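Local coordinates for protein pectate lyase 47 (Bacillus sp. TS-47, PDB 1VBL) that probably cleaves pectate, the polygalacturonate chain of plant cell walls, by eliminative, calcium-dependent lysis as a thermostable secreted lyase of polysaccharide lyase family 1, at residues L8-Y17 and S238-N246. Sequence-based numbering, arbitrary orientation.
Sequences LKPYDGWAAY and SDFITISYN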
# COMPACT_ATOMS: atom_id res chain seq x y z
N LEU A 8 -17.25 4.77 8.87
CA LEU A 8 -16.43 5.97 8.74
C LEU A 8 -17.19 7.21 9.23
O LEU A 8 -18.35 7.40 8.89
CB LEU A 8 -16.04 6.16 7.28
CG LEU A 8 -15.10 7.32 6.97
CD1 LEU A 8 -13.69 6.95 7.40
CD2 LEU A 8 -15.14 7.65 5.48
N LYS A 9 -16.52 8.05 10.01
CA LYS A 9 -17.13 9.27 10.52
C LYS A 9 -17.59 10.11 9.33
O LYS A 9 -17.00 10.06 8.25
CB LYS A 9 -16.15 10.06 11.38
CG LYS A 9 -15.69 9.34 12.64
CD LYS A 9 -14.30 8.71 12.44
CE LYS A 9 -14.29 7.71 11.29
NZ LYS A 9 -12.97 7.13 11.02
N PRO A 10 -18.63 10.92 9.53
CA PRO A 10 -19.19 11.78 8.48
C PRO A 10 -18.25 12.67 7.68
O PRO A 10 -18.51 12.96 6.51
CB PRO A 10 -20.27 12.58 9.23
CG PRO A 10 -19.76 12.62 10.63
CD PRO A 10 -19.28 11.20 10.82
N TYR A 11 -17.15 13.11 8.28
CA TYR A 11 -16.19 13.97 7.58
C TYR A 11 -14.78 13.41 7.58
O TYR A 11 -13.82 14.14 7.32
CB TYR A 11 -16.15 15.37 8.20
CG TYR A 11 -17.46 16.13 8.14
CD1 TYR A 11 -18.47 15.90 9.07
CD2 TYR A 11 -17.70 17.06 7.12
CE1 TYR A 11 -19.68 16.58 9.00
CE2 TYR A 11 -18.91 17.74 7.04
CZ TYR A 11 -19.90 17.50 7.98
OH TYR A 11 -21.11 18.15 7.90
N ASP A 12 -14.63 12.12 7.86
CA ASP A 12 -13.30 11.54 7.92
C ASP A 12 -12.68 11.20 6.56
O ASP A 12 -12.75 10.06 6.10
CB ASP A 12 -13.28 10.31 8.82
CG ASP A 12 -11.87 9.85 9.15
OD1 ASP A 12 -10.91 10.53 8.72
OD2 ASP A 12 -11.70 8.82 9.82
N GLY A 13 -12.06 12.20 5.94
CA GLY A 13 -11.40 12.00 4.67
C GLY A 13 -12.28 11.88 3.44
O GLY A 13 -13.51 11.87 3.52
N TRP A 14 -11.63 11.77 2.29
CA TRP A 14 -12.33 11.65 1.02
C TRP A 14 -13.35 10.51 0.94
O TRP A 14 -14.32 10.60 0.20
CB TRP A 14 -11.32 11.52 -0.13
CG TRP A 14 -10.78 12.84 -0.62
CD1 TRP A 14 -9.47 13.25 -0.62
CD2 TRP A 14 -11.53 13.88 -1.27
NE1 TRP A 14 -9.36 14.48 -1.23
CE2 TRP A 14 -10.61 14.89 -1.64
CE3 TRP A 14 -12.89 14.06 -1.57
CZ2 TRP A 14 -11.00 16.06 -2.30
CZ3 TRP A 14 -13.28 15.23 -2.23
CH2 TRP A 14 -12.34 16.21 -2.59
N ALA A 15 -13.13 9.44 1.71
CA ALA A 15 -14.06 8.31 1.70
C ALA A 15 -15.41 8.69 2.32
O ALA A 15 -16.37 7.93 2.23
CB ALA A 15 -13.45 7.13 2.45
N ALA A 16 -15.47 9.86 2.95
CA ALA A 16 -16.71 10.32 3.57
C ALA A 16 -17.59 11.05 2.56
O ALA A 16 -18.74 11.38 2.85
CB ALA A 16 -16.40 11.23 4.75
N TYR A 17 -17.05 11.29 1.37
CA TYR A 17 -17.78 11.99 0.32
C TYR A 17 -19.15 11.36 0.06
O TYR A 17 -19.30 10.14 0.03
CB TYR A 17 -16.97 11.98 -0.98
CG TYR A 17 -17.66 12.70 -2.12
CD1 TYR A 17 -17.68 14.10 -2.18
CD2 TYR A 17 -18.32 11.99 -3.12
CE1 TYR A 17 -18.34 14.77 -3.21
CE2 TYR A 17 -18.99 12.65 -4.15
CZ TYR A 17 -19.00 14.03 -4.19
OH TYR A 17 -19.66 14.68 -5.20
N SER A 238 -9.50 4.89 -9.03
CA SER A 238 -10.09 4.64 -7.72
C SER A 238 -10.37 6.04 -7.17
O SER A 238 -9.77 7.01 -7.62
CB SER A 238 -9.11 3.90 -6.81
OG SER A 238 -8.91 2.58 -7.28
N ASP A 239 -11.28 6.16 -6.21
CA ASP A 239 -11.62 7.48 -5.72
C ASP A 239 -12.25 7.42 -4.34
O ASP A 239 -12.81 6.39 -3.96
CB ASP A 239 -12.61 8.12 -6.70
CG ASP A 239 -12.45 9.62 -6.84
OD1 ASP A 239 -11.54 10.20 -6.22
OD2 ASP A 239 -13.25 10.22 -7.58
N PHE A 240 -12.16 8.52 -3.59
CA PHE A 240 -12.75 8.61 -2.26
C PHE A 240 -12.27 7.51 -1.32
O PHE A 240 -13.02 6.59 -0.98
CB PHE A 240 -14.28 8.58 -2.41
CG PHE A 240 -14.80 9.61 -3.37
CD1 PHE A 240 -15.64 9.25 -4.42
CD2 PHE A 240 -14.42 10.94 -3.25
CE1 PHE A 240 -16.09 10.20 -5.34
CE2 PHE A 240 -14.86 11.90 -4.16
CZ PHE A 240 -15.70 11.53 -5.21
N ILE A 241 -11.02 7.64 -0.90
CA ILE A 241 -10.39 6.67 -0.03
C ILE A 241 -9.80 7.34 1.21
O ILE A 241 -9.24 8.42 1.12
CB ILE A 241 -9.24 5.98 -0.79
CG1 ILE A 241 -9.79 5.35 -2.08
CG2 ILE A 241 -8.57 4.94 0.10
CD1 ILE A 241 -8.71 4.77 -2.97
N THR A 242 -9.94 6.68 2.36
CA THR A 242 -9.37 7.19 3.60
C THR A 242 -8.47 6.12 4.19
O THR A 242 -8.90 4.98 4.43
CB THR A 242 -10.46 7.58 4.63
OG1 THR A 242 -11.17 8.74 4.15
CG2 THR A 242 -9.82 7.92 5.98
N ILE A 243 -7.21 6.48 4.41
CA ILE A 243 -6.20 5.59 4.98
C ILE A 243 -5.80 6.21 6.31
O ILE A 243 -5.10 7.23 6.35
CB ILE A 243 -4.97 5.53 4.04
CG1 ILE A 243 -5.40 4.97 2.68
CG2 ILE A 243 -3.87 4.68 4.67
CD1 ILE A 243 -4.30 5.00 1.64
N SER A 244 -6.25 5.60 7.40
CA SER A 244 -5.99 6.17 8.71
C SER A 244 -5.53 5.22 9.81
O SER A 244 -5.91 4.06 9.86
CB SER A 244 -7.25 6.89 9.20
OG SER A 244 -8.35 5.99 9.21
N TYR A 245 -4.70 5.76 10.70
CA TYR A 245 -4.20 5.00 11.84
C TYR A 245 -3.62 3.62 11.52
O TYR A 245 -3.83 2.67 12.26
CB TYR A 245 -5.31 4.86 12.87
CG TYR A 245 -5.62 6.16 13.59
CD1 TYR A 245 -4.83 6.58 14.65
CD2 TYR A 245 -6.68 6.97 13.19
CE1 TYR A 245 -5.09 7.78 15.31
CE2 TYR A 245 -6.95 8.18 13.84
CZ TYR A 245 -6.15 8.57 14.90
OH TYR A 245 -6.40 9.76 15.56
N ASN A 246 -2.88 3.54 10.42
CA ASN A 246 -2.24 2.28 10.02
C ASN A 246 -0.75 2.38 10.30
O ASN A 246 -0.20 3.47 10.40
CB ASN A 246 -2.42 2.03 8.52
CG ASN A 246 -3.86 1.87 8.12
OD1 ASN A 246 -4.50 0.85 8.41
ND2 ASN A 246 -4.39 2.88 7.43
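Tyr17 lays its ring over one face of Phe240 in an offset stack, centroids 4.3 Å apart and planes tilted by only 10°. The overlap is off-centre: Tyr17 CD2 comes within 3.4 Å of Phe240 CZ, while Tyr17 CB makes a CH-pi contact over the same face. With CG anti to the carbonyl carbon (chi1 -53°), the Phe240 ring can slip between Tyr17 and Asp239, whose OD2 lies over its opposite face. Trp14 CE3 lies at the edge of the Phe240 ring, 3.9 Å from Phe240 CD2. With an alanine at the place of Phe240, the Tyr17 ring is likely to lose its stacking partner, and a gap would probably open beside Trp14 CE3.

Further along the strand, the Thr242 hydroxyl spans the Asp12 carbonyl and the Ala15 amide, where the chain passes into its short 3-10 segment. Its OG1 donates to Asp12 O (2.8 Å), slightly tilted from the carbonyl plane, and accepts the N-H of Ala15 (3.2 Å, 153° at the hydrogen). Gly13 CA packs against the same oxygen, leaving no room for a CB. Between the hydroxyl and the aromatic cluster, Ala15 CA sends a C-H toward Phe240 O, 3.3 Å away.

In the second shell, Asp12 OD1 is hydrogen-bonded to His275, Ser244 OG to Asp203, and Asp239 OD2 bridges to Arg271. Segment 8-17, in the loop ahead of strand 32-35, covers the outer side of strand 239-251 in the parallel beta-helix characteristic of this lyase family. Ile241 points away from segment 8-17 and packs on Ile234 and Val272, and strands 200-208 and 272-280 flank strand 239-251 in parallel.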